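Local atomic coordinates of putidaredoxin reductase (Pseudomonas putida, PDB entry 1Q1R), a protein that binds FAD and probably passes electrons from NADH to putidaredoxin in the cytochrome P450cam monooxygenase system. Residues 348-353 against 363-368; 367-372 against 396-401; 5-10 against 30-35; 84-89 against 101-106. All coordinates share one frame; numbering follows the deposited sequence.

Interaction 1. Residues 348-353 against 363-368; sequences DRIIVR and VFYLQG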
loop_
_atom_site.group_PDB
_atom_site.type_symbol
_atom_site.label_atom_id
_atom_site.label_comp_id
_atom_site.label_asym_id
_atom_site.label_seq_id
_atom_site.Cartn_x
_atom_site.Cartn_y
_atom_site.Cartn_z
ATOM N N ASP A 348 16.902 -14.882 -8.922
ATOM C CA ASP A 348 17.747 -16.027 -8.616
ATOM C C ASP A 348 19.053 -15.584 -7.974
ATOM O O ASP A 348 19.941 -16.399 -7.729
ATOM C CB ASP A 348 18.031 -16.848 -9.875
ATOM C CG ASP A 348 18.532 -16.007 -11.018
ATOM O OD1 ASP A 348 19.515 -15.263 -10.823
ATOM O OD2 ASP A 348 17.945 -16.096 -12.115
ATOM N N ARG A 349 19.168 -14.286 -7.712
ATOM C CA ARG A 349 20.352 -13.746 -7.055
ATOM C C ARG A 349 20.273 -12.242 -6.864
ATOM O O ARG A 349 19.581 -11.538 -7.598
ATOM C CB ARG A 349 21.628 -14.085 -7.827
ATOM C CG ARG A 349 21.786 -13.374 -9.155
ATOM C CD ARG A 349 23.259 -13.133 -9.425
ATOM N NE ARG A 349 23.507 -12.686 -10.790
ATOM C CZ ARG A 349 24.659 -12.170 -11.203
ATOM N NH1 ARG A 349 25.668 -12.031 -10.351
ATOM N NH2 ARG A 349 24.804 -11.798 -12.468
ATOM N N ILE A 350 20.988 -11.760 -5.861
ATOM C CA ILE A 350 21.007 -10.343 -5.570
ATOM C C ILE A 350 22.442 -9.855 -5.590
ATOM O O ILE A 350 23.380 -10.628 -5.382
ATOM C CB ILE A 350 20.409 -10.033 -4.179
ATOM C CG1 ILE A 350 21.382 -10.473 -3.085
ATOM C CG2 ILE A 350 19.073 -10.747 -4.014
ATOM C CD1 ILE A 350 21.002 -10.000 -1.700
ATOM N N ILE A 351 22.602 -8.569 -5.858
ATOM C CA ILE A 351 23.912 -7.945 -5.877
ATOM C C ILE A 351 23.783 -6.716 -4.995
ATOM O O ILE A 351 22.937 -5.852 -5.237
ATOM C CB ILE A 351 24.328 -7.526 -7.308
ATOM C CG1 ILE A 351 24.461 -8.771 -8.191
ATOM C CG2 ILE A 351 25.641 -6.753 -7.262
ATOM C CD1 ILE A 351 24.869 -8.483 -9.614
ATOM N N VAL A 352 24.602 -6.654 -3.955
ATOM C CA VAL A 352 24.565 -5.534 -3.037
ATOM C C VAL A 352 25.606 -4.499 -3.430
ATOM O O VAL A 352 26.779 -4.819 -3.608
ATOM C CB VAL A 352 24.840 -5.994 -1.589
ATOM C CG1 VAL A 352 24.790 -4.800 -0.640
ATOM C CG2 VAL A 352 23.828 -7.059 -1.186
ATOM N N ARG A 353 25.161 -3.257 -3.579
ATOM C CA ARG A 353 26.044 -2.161 -3.933
ATOM C C ARG A 353 26.160 -1.303 -2.681
ATOM O O ARG A 353 25.247 -0.548 -2.344
ATOM C CB ARG A 353 25.443 -1.355 -5.091
ATOM C CG ARG A 353 26.315 -0.206 -5.573
ATOM C CD ARG A 353 25.583 0.616 -6.629
ATOM N NE ARG A 353 26.369 1.763 -7.065
ATOM C CZ ARG A 353 27.334 1.711 -7.981
ATOM N NH1 ARG A 353 27.633 0.561 -8.571
ATOM N NH2 ARG A 353 28.002 2.811 -8.301
ATOM N N VAL A 363 20.226 -2.698 -3.367
ATOM C CA VAL A 363 20.225 -4.135 -3.582
ATOM C C VAL A 363 19.523 -4.425 -4.897
ATOM O O VAL A 363 18.340 -4.098 -5.074
ATOM C CB VAL A 363 19.497 -4.878 -2.431
ATOM C CG1 VAL A 363 19.610 -6.385 -2.623
ATOM C CG2 VAL A 363 20.099 -4.477 -1.091
ATOM N N PHE A 364 20.261 -5.023 -5.825
ATOM C CA PHE A 364 19.708 -5.348 -7.133
ATOM C C PHE A 364 19.228 -6.791 -7.181
ATOM O O PHE A 364 19.969 -7.710 -6.848
ATOM C CB PHE A 364 20.760 -5.114 -8.230
ATOM C CG PHE A 364 21.214 -3.683 -8.343
ATOM C CD1 PHE A 364 22.165 -3.167 -7.468
ATOM C CD2 PHE A 364 20.663 -2.840 -9.308
ATOM C CE1 PHE A 364 22.558 -1.832 -7.547
ATOM C CE2 PHE A 364 21.049 -1.505 -9.394
ATOM C CZ PHE A 364 21.995 -0.999 -8.512
ATOM N N TYR A 365 17.979 -6.983 -7.588
ATOM C CA TYR A 365 17.404 -8.320 -7.699
ATOM C C TYR A 365 17.431 -8.725 -9.167
ATOM O O TYR A 365 16.819 -8.067 -10.009
ATOM C CB TYR A 365 15.962 -8.333 -7.184
ATOM C CG TYR A 365 15.848 -8.059 -5.701
ATOM C CD1 TYR A 365 16.081 -6.783 -5.186
ATOM C CD2 TYR A 365 15.536 -9.083 -4.810
ATOM C CE1 TYR A 365 16.008 -6.535 -3.819
ATOM C CE2 TYR A 365 15.458 -8.845 -3.441
ATOM C CZ TYR A 365 15.696 -7.573 -2.952
ATOM O OH TYR A 365 15.627 -7.343 -1.597
ATOM N N LEU A 366 18.145 -9.807 -9.471
ATOM C CA LEU A 366 18.256 -10.270 -10.847
ATOM C C LEU A 366 17.764 -11.692 -11.084
ATOM O O LEU A 366 17.782 -12.539 -10.192
ATOM C CB LEU A 366 19.714 -10.185 -11.327
ATOM C CG LEU A 366 20.428 -8.830 -11.370
ATOM C CD1 LEU A 366 20.774 -8.380 -9.959
ATOM C CD2 LEU A 366 21.693 -8.951 -12.210
ATOM N N GLN A 367 17.316 -11.926 -12.311
ATOM C CA GLN A 367 16.869 -13.235 -12.757
ATOM C C GLN A 367 17.751 -13.412 -13.982
ATOM O O GLN A 367 17.400 -12.987 -15.082
ATOM C CB GLN A 367 15.399 -13.210 -13.167
ATOM C CG GLN A 367 14.848 -14.588 -13.476
ATOM C CD GLN A 367 13.402 -14.557 -13.924
ATOM O OE1 GLN A 367 12.751 -15.599 -14.020
ATOM N NE2 GLN A 367 12.892 -13.366 -14.208
ATOM N N GLY A 368 18.913 -14.018 -13.777
ATOM C CA GLY A 368 19.854 -14.182 -14.866
ATOM C C GLY A 368 20.660 -12.896 -14.899
ATOM O O GLY A 368 21.374 -12.587 -13.944
#

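Interaction 2. Residues 367-372 against 396-401; sequences QGDRVL and VEPNLL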
loop_
_atom_site.group_PDB
_atom_site.type_symbol
_atom_site.label_atom_id
_atom_site.label_comp_id
_atom_site.label_asym_id
_atom_site.label_seq_id
_atom_site.Cartn_x
_atom_site.Cartn_y
_atom_site.Cartn_z
ATOM N N GLN A 367 17.316 -11.926 -12.311
ATOM C CA GLN A 367 16.869 -13.235 -12.757
ATOM C C GLN A 367 17.751 -13.412 -13.982
ATOM O O GLN A 367 17.400 -12.987 -15.082
ATOM C CB GLN A 367 15.399 -13.210 -13.167
ATOM C CG GLN A 367 14.848 -14.588 -13.476
ATOM C CD GLN A 367 13.402 -14.557 -13.924
ATOM O OE1 GLN A 367 12.751 -15.599 -14.020
ATOM N NE2 GLN A 367 12.892 -13.366 -14.208
ATOM N N GLY A 368 18.913 -14.018 -13.777
ATOM C CA GLY A 368 19.854 -14.182 -14.866
ATOM C C GLY A 368 20.660 -12.896 -14.899
ATOM O O GLY A 368 21.374 -12.587 -13.944
ATOM N N ASP A 369 20.540 -12.140 -15.983
ATOM C CA ASP A 369 21.254 -10.874 -16.106
ATOM C C ASP A 369 20.265 -9.715 -16.139
ATOM O O ASP A 369 20.657 -8.551 -16.222
ATOM C CB ASP A 369 22.107 -10.849 -17.377
ATOM C CG ASP A 369 23.234 -11.861 -17.342
ATOM O OD1 ASP A 369 23.913 -11.978 -16.298
ATOM O OD2 ASP A 369 23.451 -12.533 -18.370
ATOM N N ARG A 370 18.979 -10.044 -16.082
ATOM C CA ARG A 370 17.935 -9.030 -16.103
ATOM C C ARG A 370 17.646 -8.519 -14.694
ATOM O O ARG A 370 17.446 -9.307 -13.766
ATOM C CB ARG A 370 16.648 -9.600 -16.701
ATOM C CG ARG A 370 15.490 -8.617 -16.664
ATOM C CD ARG A 370 14.165 -9.278 -16.995
ATOM N NE ARG A 370 13.053 -8.362 -16.761
ATOM C CZ ARG A 370 11.770 -8.707 -16.823
ATOM N NH1 ARG A 370 11.432 -9.957 -17.114
ATOM N NH2 ARG A 370 10.826 -7.802 -16.593
ATOM N N VAL A 371 17.628 -7.199 -14.541
ATOM C CA VAL A 371 17.345 -6.591 -13.247
ATOM C C VAL A 371 15.830 -6.518 -13.070
ATOM O O VAL A 371 15.137 -5.886 -13.863
ATOM C CB VAL A 371 17.943 -5.165 -13.148
ATOM C CG1 VAL A 371 17.597 -4.545 -11.799
ATOM C CG2 VAL A 371 19.460 -5.223 -13.318
ATOM N N LEU A 372 15.325 -7.178 -12.031
ATOM C CA LEU A 372 13.889 -7.202 -11.750
ATOM C C LEU A 372 13.451 -6.063 -10.840
ATOM O O LEU A 372 12.415 -5.442 -11.065
ATOM C CB LEU A 372 13.503 -8.530 -11.094
ATOM C CG LEU A 372 13.649 -9.806 -11.928
ATOM C CD1 LEU A 372 13.406 -11.021 -11.040
ATOM C CD2 LEU A 372 12.663 -9.782 -13.089
ATOM N N VAL A 396 22.209 -3.464 -18.297
ATOM C CA VAL A 396 23.331 -3.090 -17.445
ATOM C C VAL A 396 24.185 -4.310 -17.101
ATOM O O VAL A 396 23.658 -5.401 -16.882
ATOM C CB VAL A 396 22.852 -2.445 -16.133
ATOM C CG1 VAL A 396 22.202 -1.105 -16.420
ATOM C CG2 VAL A 396 21.878 -3.377 -15.419
ATOM N N GLU A 397 25.499 -4.116 -17.051
ATOM C CA GLU A 397 26.428 -5.196 -16.733
ATOM C C GLU A 397 26.318 -5.626 -15.275
ATOM O O GLU A 397 26.695 -4.886 -14.371
ATOM C CB GLU A 397 27.868 -4.763 -17.020
ATOM C CG GLU A 397 28.908 -5.804 -16.614
ATOM C CD GLU A 397 28.616 -7.171 -17.212
ATOM O OE1 GLU A 397 28.498 -7.262 -18.454
ATOM O OE2 GLU A 397 28.503 -8.151 -16.444
ATOM N N PRO A 398 25.816 -6.841 -15.028
ATOM C CA PRO A 398 25.672 -7.339 -13.657
ATOM C C PRO A 398 26.957 -7.263 -12.836
ATOM O O PRO A 398 26.941 -6.862 -11.671
ATOM C CB PRO A 398 25.206 -8.779 -13.861
ATOM C CG PRO A 398 24.435 -8.700 -15.139
ATOM C CD PRO A 398 25.322 -7.834 -15.999
ATOM N N ASN A 399 28.072 -7.637 -13.455
ATOM C CA ASN A 399 29.355 -7.641 -12.765
ATOM C C ASN A 399 29.868 -6.273 -12.313
ATOM O O ASN A 399 30.880 -6.191 -11.627
ATOM C CB ASN A 399 30.412 -8.345 -13.626
ATOM C CG ASN A 399 30.024 -9.781 -13.959
ATOM O OD1 ASN A 399 29.393 -10.470 -13.149
ATOM N ND2 ASN A 399 30.406 -10.243 -15.147
ATOM N N LEU A 400 29.175 -5.200 -12.683
ATOM C CA LEU A 400 29.603 -3.869 -12.258
ATOM C C LEU A 400 28.607 -3.226 -11.292
ATOM O O LEU A 400 28.928 -2.250 -10.619
ATOM C CB LEU A 400 29.796 -2.955 -13.466
ATOM C CG LEU A 400 30.986 -3.222 -14.391
ATOM C CD1 LEU A 400 30.956 -2.230 -15.543
ATOM C CD2 LEU A 400 32.284 -3.091 -13.613
ATOM N N LEU A 401 27.402 -3.777 -11.221
ATOM C CA LEU A 401 26.378 -3.213 -10.349
ATOM C C LEU A 401 26.827 -3.078 -8.892
ATOM O O LEU A 401 26.473 -2.110 -8.218
ATOM C CB LEU A 401 25.090 -4.041 -10.437
ATOM C CG LEU A 401 24.368 -4.022 -11.788
ATOM C CD1 LEU A 401 23.155 -4.946 -11.720
ATOM C CD2 LEU A 401 23.934 -2.599 -12.141
HETATM O O HOH W 1 21.242 -6.432 -17.677
#

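Interaction 3. Residues 5-10 against 30-35; sequences DNVVIV and GNIRLV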
loop_
_atom_site.group_PDB
_atom_site.type_symbol
_atom_site.label_atom_id
_atom_site.label_comp_id
_atom_site.label_asym_id
_atom_site.label_seq_id
_atom_site.Cartn_x
_atom_site.Cartn_y
_atom_site.Cartn_z
ATOM N N ASP A 5 -22.653 12.749 -19.719
ATOM C CA ASP A 5 -22.351 11.474 -19.088
ATOM C C ASP A 5 -21.989 11.657 -17.622
ATOM O O ASP A 5 -21.159 12.498 -17.275
ATOM C CB ASP A 5 -21.202 10.777 -19.819
ATOM C CG ASP A 5 -21.577 10.361 -21.225
ATOM O OD1 ASP A 5 -21.848 11.252 -22.057
ATOM O OD2 ASP A 5 -21.606 9.140 -21.495
ATOM N N ASN A 6 -22.624 10.866 -16.764
ATOM C CA ASN A 6 -22.364 10.928 -15.333
ATOM C C ASN A 6 -21.430 9.795 -14.930
ATOM O O ASN A 6 -21.608 8.645 -15.339
ATOM C CB ASN A 6 -23.669 10.806 -14.540
ATOM C CG ASN A 6 -24.688 11.858 -14.926
ATOM O OD1 ASN A 6 -24.382 13.049 -14.973
ATOM N ND2 ASN A 6 -25.914 11.421 -15.197
ATOM N N VAL A 7 -20.428 10.124 -14.125
ATOM C CA VAL A 7 -19.487 9.120 -13.665
ATOM C C VAL A 7 -19.628 8.938 -12.162
ATOM O O VAL A 7 -19.685 9.912 -11.411
ATOM C CB VAL A 7 -18.028 9.517 -14.005
ATOM C CG1 VAL A 7 -17.717 10.898 -13.450
ATOM C CG2 VAL A 7 -17.065 8.487 -13.440
ATOM N N VAL A 8 -19.709 7.684 -11.732
ATOM C CA VAL A 8 -19.823 7.366 -10.314
ATOM C C VAL A 8 -18.562 6.629 -9.876
ATOM O O VAL A 8 -18.145 5.653 -10.505
ATOM C CB VAL A 8 -21.053 6.477 -10.027
ATOM C CG1 VAL A 8 -21.057 6.048 -8.567
ATOM C CG2 VAL A 8 -22.331 7.240 -10.359
ATOM N N ILE A 9 -17.955 7.110 -8.799
ATOM C CA ILE A 9 -16.737 6.512 -8.272
ATOM C C ILE A 9 -17.030 5.944 -6.890
ATOM O O ILE A 9 -17.414 6.676 -5.984
ATOM C CB ILE A 9 -15.618 7.577 -8.168
ATOM C CG1 ILE A 9 -15.372 8.198 -9.548
ATOM C CG2 ILE A 9 -14.345 6.951 -7.622
ATOM C CD1 ILE A 9 -14.510 9.455 -9.529
ATOM N N VAL A 10 -16.863 4.637 -6.733
ATOM C CA VAL A 10 -17.114 3.987 -5.451
ATOM C C VAL A 10 -15.803 3.870 -4.674
ATOM O O VAL A 10 -14.905 3.114 -5.048
ATOM C CB VAL A 10 -17.714 2.579 -5.644
ATOM C CG1 VAL A 10 -18.022 1.956 -4.292
ATOM C CG2 VAL A 10 -18.976 2.662 -6.501
ATOM N N GLY A 30 -18.942 16.366 -17.626
ATOM C CA GLY A 30 -20.080 15.716 -17.003
ATOM C C GLY A 30 -20.065 15.799 -15.488
ATOM O O GLY A 30 -19.238 16.494 -14.900
ATOM N N ASN A 31 -20.988 15.083 -14.855
ATOM C CA ASN A 31 -21.082 15.067 -13.402
ATOM C C ASN A 31 -20.214 13.967 -12.807
ATOM O O ASN A 31 -20.103 12.873 -13.366
ATOM C CB ASN A 31 -22.533 14.863 -12.974
ATOM C CG ASN A 31 -23.414 16.032 -13.348
ATOM O OD1 ASN A 31 -23.347 17.097 -12.731
ATOM N ND2 ASN A 31 -24.237 15.849 -14.373
ATOM N N ILE A 32 -19.602 14.268 -11.668
ATOM C CA ILE A 32 -18.739 13.315 -10.982
ATOM C C ILE A 32 -19.245 13.094 -9.562
ATOM O O ILE A 32 -19.365 14.036 -8.781
ATOM C CB ILE A 32 -17.288 13.834 -10.915
ATOM C CG1 ILE A 32 -16.793 14.170 -12.325
ATOM C CG2 ILE A 32 -16.389 12.788 -10.258
ATOM C CD1 ILE A 32 -15.434 14.836 -12.360
ATOM N N ARG A 33 -19.544 11.845 -9.230
ATOM C CA ARG A 33 -20.024 11.524 -7.895
ATOM C C ARG A 33 -19.087 10.578 -7.166
ATOM O O ARG A 33 -18.835 9.467 -7.625
ATOM C CB ARG A 33 -21.420 10.893 -7.954
ATOM C CG ARG A 33 -22.528 11.808 -7.462
ATOM C CD ARG A 33 -23.686 11.005 -6.882
ATOM N NE ARG A 33 -24.610 11.845 -6.120
ATOM C CZ ARG A 33 -25.465 12.703 -6.665
ATOM N NH1 ARG A 33 -25.522 12.842 -7.984
ATOM N NH2 ARG A 33 -26.262 13.430 -5.890
ATOM N N LEU A 34 -18.566 11.035 -6.031
ATOM C CA LEU A 34 -17.686 10.226 -5.201
ATOM C C LEU A 34 -18.556 9.681 -4.087
ATOM O O LEU A 34 -19.208 10.447 -3.386
ATOM C CB LEU A 34 -16.572 11.075 -4.591
ATOM C CG LEU A 34 -15.230 11.185 -5.312
ATOM C CD1 LEU A 34 -14.360 12.177 -4.570
ATOM C CD2 LEU A 34 -14.546 9.816 -5.372
ATOM N N VAL A 35 -18.578 8.364 -3.931
ATOM C CA VAL A 35 -19.384 7.750 -2.888
ATOM C C VAL A 35 -18.518 6.808 -2.067
ATOM O O VAL A 35 -17.898 5.899 -2.610
ATOM C CB VAL A 35 -20.560 6.957 -3.496
ATOM C CG1 VAL A 35 -21.450 6.414 -2.384
ATOM C CG2 VAL A 35 -21.357 7.853 -4.436
#

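Interaction 4. Residues 84-89 against 101-106; sequences TAINRD and LDYDRL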
loop_
_atom_site.group_PDB
_atom_site.type_symbol
_atom_site.label_atom_id
_atom_site.label_comp_id
_atom_site.label_asym_id
_atom_site.label_seq_id
_atom_site.Cartn_x
_atom_site.Cartn_y
_atom_site.Cartn_z
ATOM N N THR A 84 -24.139 -1.082 -1.872
ATOM C CA THR A 84 -24.382 -2.502 -1.638
ATOM C C THR A 84 -24.490 -3.370 -2.886
ATOM O O THR A 84 -24.339 -4.586 -2.808
ATOM C CB THR A 84 -25.660 -2.707 -0.798
ATOM O OG1 THR A 84 -26.753 -2.015 -1.415
ATOM C CG2 THR A 84 -25.462 -2.173 0.614
ATOM N N ALA A 85 -24.752 -2.761 -4.034
ATOM C CA ALA A 85 -24.873 -3.545 -5.253
ATOM C C ALA A 85 -24.799 -2.708 -6.517
ATOM O O ALA A 85 -25.023 -1.498 -6.497
ATOM C CB ALA A 85 -26.181 -4.339 -5.234
ATOM N N ILE A 86 -24.477 -3.376 -7.619
ATOM C CA ILE A 86 -24.388 -2.727 -8.918
ATOM C C ILE A 86 -25.371 -3.412 -9.859
ATOM O O ILE A 86 -25.450 -4.637 -9.895
ATOM C CB ILE A 86 -22.979 -2.867 -9.538
ATOM C CG1 ILE A 86 -21.912 -2.353 -8.570
ATOM C CG2 ILE A 86 -22.913 -2.091 -10.844
ATOM C CD1 ILE A 86 -20.501 -2.667 -9.011
ATOM N N ASN A 87 -26.126 -2.615 -10.606
ATOM C CA ASN A 87 -27.074 -3.146 -11.573
ATOM C C ASN A 87 -26.595 -2.714 -12.943
ATOM O O ASN A 87 -26.957 -1.650 -13.441
ATOM C CB ASN A 87 -28.484 -2.619 -11.302
ATOM C CG ASN A 87 -29.255 -3.510 -10.355
ATOM O OD1 ASN A 87 -28.797 -3.801 -9.252
ATOM N ND2 ASN A 87 -30.433 -3.959 -10.784
ATOM N N ARG A 88 -25.755 -3.557 -13.531
ATOM C CA ARG A 88 -25.166 -3.303 -14.836
ATOM C C ARG A 88 -26.225 -3.031 -15.895
ATOM O O ARG A 88 -26.060 -2.151 -16.742
ATOM C CB ARG A 88 -24.302 -4.501 -15.227
ATOM C CG ARG A 88 -23.207 -4.794 -14.205
ATOM C CD ARG A 88 -22.608 -6.170 -14.400
ATOM N NE ARG A 88 -22.120 -6.364 -15.760
ATOM C CZ ARG A 88 -21.620 -7.508 -16.210
ATOM N NH1 ARG A 88 -21.539 -8.558 -15.403
ATOM N NH2 ARG A 88 -21.206 -7.605 -17.466
ATOM N N ASP A 89 -27.317 -3.785 -15.830
ATOM C CA ASP A 89 -28.417 -3.642 -16.771
ATOM C C ASP A 89 -28.977 -2.215 -16.807
ATOM O O ASP A 89 -28.946 -1.565 -17.851
ATOM C CB ASP A 89 -29.513 -4.651 -16.422
ATOM C CG ASP A 89 -29.950 -4.563 -14.972
ATOM O OD1 ASP A 89 -29.112 -4.226 -14.109
ATOM O OD2 ASP A 89 -31.134 -4.848 -14.691
ATOM N N LEU A 101 -28.129 5.265 -7.790
ATOM C CA LEU A 101 -27.505 6.325 -8.572
ATOM C C LEU A 101 -27.221 5.825 -9.979
ATOM O O LEU A 101 -26.645 4.751 -10.154
ATOM C CB LEU A 101 -26.195 6.772 -7.918
ATOM C CG LEU A 101 -26.251 7.287 -6.479
ATOM C CD1 LEU A 101 -24.840 7.624 -6.012
ATOM C CD2 LEU A 101 -27.154 8.509 -6.394
ATOM N N ASP A 102 -27.627 6.604 -10.978
ATOM C CA ASP A 102 -27.407 6.228 -12.371
ATOM C C ASP A 102 -25.996 6.599 -12.810
ATOM O O ASP A 102 -25.436 7.603 -12.361
ATOM C CB ASP A 102 -28.417 6.926 -13.288
ATOM C CG ASP A 102 -29.852 6.585 -12.945
ATOM O OD1 ASP A 102 -30.148 5.392 -12.714
ATOM O OD2 ASP A 102 -30.689 7.510 -12.916
ATOM N N TYR A 103 -25.428 5.787 -13.695
ATOM C CA TYR A 103 -24.083 6.041 -14.186
ATOM C C TYR A 103 -23.925 5.697 -15.657
ATOM O O TYR A 103 -24.604 4.815 -16.184
ATOM C CB TYR A 103 -23.064 5.238 -13.366
ATOM C CG TYR A 103 -23.124 3.731 -13.557
ATOM C CD1 TYR A 103 -22.592 3.126 -14.699
ATOM C CD2 TYR A 103 -23.701 2.910 -12.591
ATOM C CE1 TYR A 103 -22.634 1.740 -14.872
ATOM C CE2 TYR A 103 -23.747 1.524 -12.751
ATOM C CZ TYR A 103 -23.212 0.947 -13.894
ATOM O OH TYR A 103 -23.261 -0.421 -14.056
ATOM N N ASP A 104 -23.028 6.417 -16.318
ATOM C CA ASP A 104 -22.719 6.169 -17.717
ATOM C C ASP A 104 -21.358 5.491 -17.658
ATOM O O ASP A 104 -21.038 4.622 -18.470
ATOM C CB ASP A 104 -22.630 7.484 -18.495
ATOM C CG ASP A 104 -23.979 8.157 -18.648
ATOM O OD1 ASP A 104 -24.899 7.514 -19.198
ATOM O OD2 ASP A 104 -24.123 9.323 -18.224
ATOM N N ARG A 105 -20.577 5.898 -16.661
ATOM C CA ARG A 105 -19.242 5.365 -16.405
ATOM C C ARG A 105 -19.110 5.100 -14.906
ATOM O O ARG A 105 -19.346 5.987 -14.091
ATOM C CB ARG A 105 -18.170 6.367 -16.853
ATOM C CG ARG A 105 -17.707 6.195 -18.294
ATOM C CD ARG A 105 -18.864 6.262 -19.262
ATOM N NE ARG A 105 -18.681 5.353 -20.388
ATOM C CZ ARG A 105 -17.915 5.608 -21.443
ATOM N NH1 ARG A 105 -17.257 6.757 -21.527
ATOM N NH2 ARG A 105 -17.808 4.709 -22.412
ATOM N N LEU A 106 -18.739 3.877 -14.551
ATOM C CA LEU A 106 -18.579 3.501 -13.153
ATOM C C LEU A 106 -17.125 3.134 -12.846
ATOM O O LEU A 106 -16.490 2.382 -13.590
ATOM C CB LEU A 106 -19.497 2.320 -12.824
ATOM C CG LEU A 106 -19.503 1.805 -11.382
ATOM C CD1 LEU A 106 -19.906 2.926 -10.434
ATOM C CD2 LEU A 106 -20.460 0.626 -11.266
HETATM O O HOH W 2 -22.961 -1.416 -16.635
#

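Interaction 1. Residues 348-353 against 363-368
Ile351 and Phe364 form an antiparallel hydrogen-bonded pair. Ile351 N gives to Phe364 O at 2.9 Å, and Phe364 N returns a nearly straight bond to Ile351 O (N-H...O 175°). At the next hydrogen-bonded pair, Leu366 N bonds to Arg349 O at 2.9 Å. Asp348 N then donates to Leu366 O at 2.8 Å, and Arg349 N adds a weak bond to the same oxygen. Two residues facing one make a classic beta bulge. With CG set between its backbone N and carbonyl carbon (chi1 51°), Asp348 turns its carboxylate to Gly368 N, which bonds weakly to both oxygens.

The Phe364 ring meets Arg353 CB with its edge, 3.8 Å from CE1. Replacement by alanine would probably leave Arg353 CB and CD without the ring edge beside them. On the same face the Ile351 side chain slants across Leu366, CG1 to CD1 at 4.1 Å. On the other face Ile350 CG2 lies beside Tyr365 CD2.

Further out, Glu382 makes a salt bridge with Arg353 NE, and the Leu401 and Val406 carbonyls accept hydrogen bonds from the Arg353 guanidinium. The hairpin ladder is regular from 349 to 351. The bulge breaks it at Asp348-Arg349, where Leu366 O takes two donors and the carboxylate holds Gly368 N only weakly, away from the hairpin's own turn.

Interaction 2. Residues 367-372 against 396-401
Asp369 and Val396 are joined by water. Water 1 donates to Asp369 O at 2.6 Å and to Val396 O at 2.7 Å. It bridges two carbonyls that could not bond to each other.

The apolar contacts centre on Val371. Its CG2 meets Val396 CG2 at 3.7 Å, the two side chains crossing at about a right angle. The same methyl faces Leu401 CD1 tip to tip at 4.0 Å. Val371 CG2 lies beside its own backbone N, anti to the carbonyl carbon, and this rotation lets one branch serve both partners. Ile389 and Ile390 of helix 380-391 also touch Val371. Asp369 adds a mixed contact: its OD1 lies 3.5 Å from Pro398 CG, with the side chain set across the proline ring. The same OD1 has a long, weak ion pair with Arg349 NH2.

Within 396-401, Glu397 OE2 accepts from Asn399 N at 3.1 Å through its anti lone pair. This is an N-cap bond at the start of a short, weakly bonded helix.

Residues 367-370 form a type II' beta turn, the tight link of a beta hairpin between strands 360-367 and 370-377. The contact sets this hairpin of the C-terminal antiparallel sheet against the short helix 398-401.

Interaction 3. Residues 5-10 against 30-35
Asn6 and Asn31 run alongside each other at the N-terminal end of the two strands. Asn31 ND2 donates to Asn6 OD1 at 2.9 Å, nearly in line with the acceptor's C=O, and the amide planes are turned 41° apart. A leucine in place of Asn6 would probably leave Asn31 ND2 without this acceptor and its amide freer to turn.

Ile9 can be followed outward. Its CB lies 3.7 Å from Leu34 CD2. CG2, anti to the backbone N, runs alongside the same methyl at 3.6 Å. CG1 takes the other branch, beside the backbone N (chi1 -58°), and passes Arg33 O at the longer distance of 4.2 Å. The tip, CD1, reaches Ile32 CG2 at 3.9 Å.

Strands 6-10 and 31-35, with helix 14-25 between them, form the beta-alpha-beta unit of the FAD-binding Rossmann-type fold. Ile9 touches Val19 and Ala20 of that helix. On the opposite face, Val10 belongs to the FAD pocket.

The parallel backbone ladder alternates strictly. Val7 N bonds to Asn31 O and Arg33 N to Val7 O. Ile9 N then bonds to Arg33 O at 2.8 Å, and Val35 N to Ile9 O. Val7 CG1 packs against Ile32 CG1 at 3.6 Å.

Interaction 4. Residues 84-89 against 101-106
Tyr103 OH donates to water 2 at 2.8 Å, and the same water donates to Arg88 O at 3.2 Å. This bridge is the polar tie between the segments. The contact sets the end of strand 83-87, in a three-stranded antiparallel sheet, against the start of strand 105-108, in the parallel sheet of the FAD-binding Rossmann-type fold.

Tyr103 reaches across with its hydroxyl end. Its CG sits between the backbone N and the carbonyl carbon (chi1 68°), which brings the hydroxyl end of the ring up to 84-89. There OH approaches Arg88 CA at 3.5 Å. The guanidinium of Arg88 is held elsewhere, by a salt bridge to Asp276 and a hydrogen bond to Ala258 O.

Ile86 supplies the apolar side of the contact. Its side chain crosses Tyr103 at about a right angle, and CG2 lies 3.6 Å from the hydroxyl oxygen. That branch is anti to the backbone N and points into the angle between Tyr103 and Leu106. Leu106 CB lies over one face of the Tyr103 ring, offset toward the rim. Val8 and Ile279 also touch both Tyr103 and Leu106, so the cluster spans three strands of the parallel sheet. Ile86 and Leu106 meet tip to tip, CG2 to CD2 at 3.7 Å, with Ile86 CD1 at 4.0 Å from the same methyl.

From the N terminus, interaction 3 comes first and closes the crossover through helix 14-25. Interaction 4 follows in series, closing a loop that contains strand 92-95. The two touch: Asn6 N is probably hydrogen-bonded to Asp104 OD2, and strands 6-10 and 105-108 are neighbours in one sheet. Far along the chain, interaction 1 closes the 349-353/360-367 hairpin. Interaction 2 begins on the residues where it ends, sharing Gln367 and Gly368, and closes a longer loop through helix 380-391. Neither pair nests or crosses. Centres of interactions 1 and 3 lie about 45 Å apart, on opposite sides of the chain's centre, one in the C-terminal domain, one in the FAD-binding part.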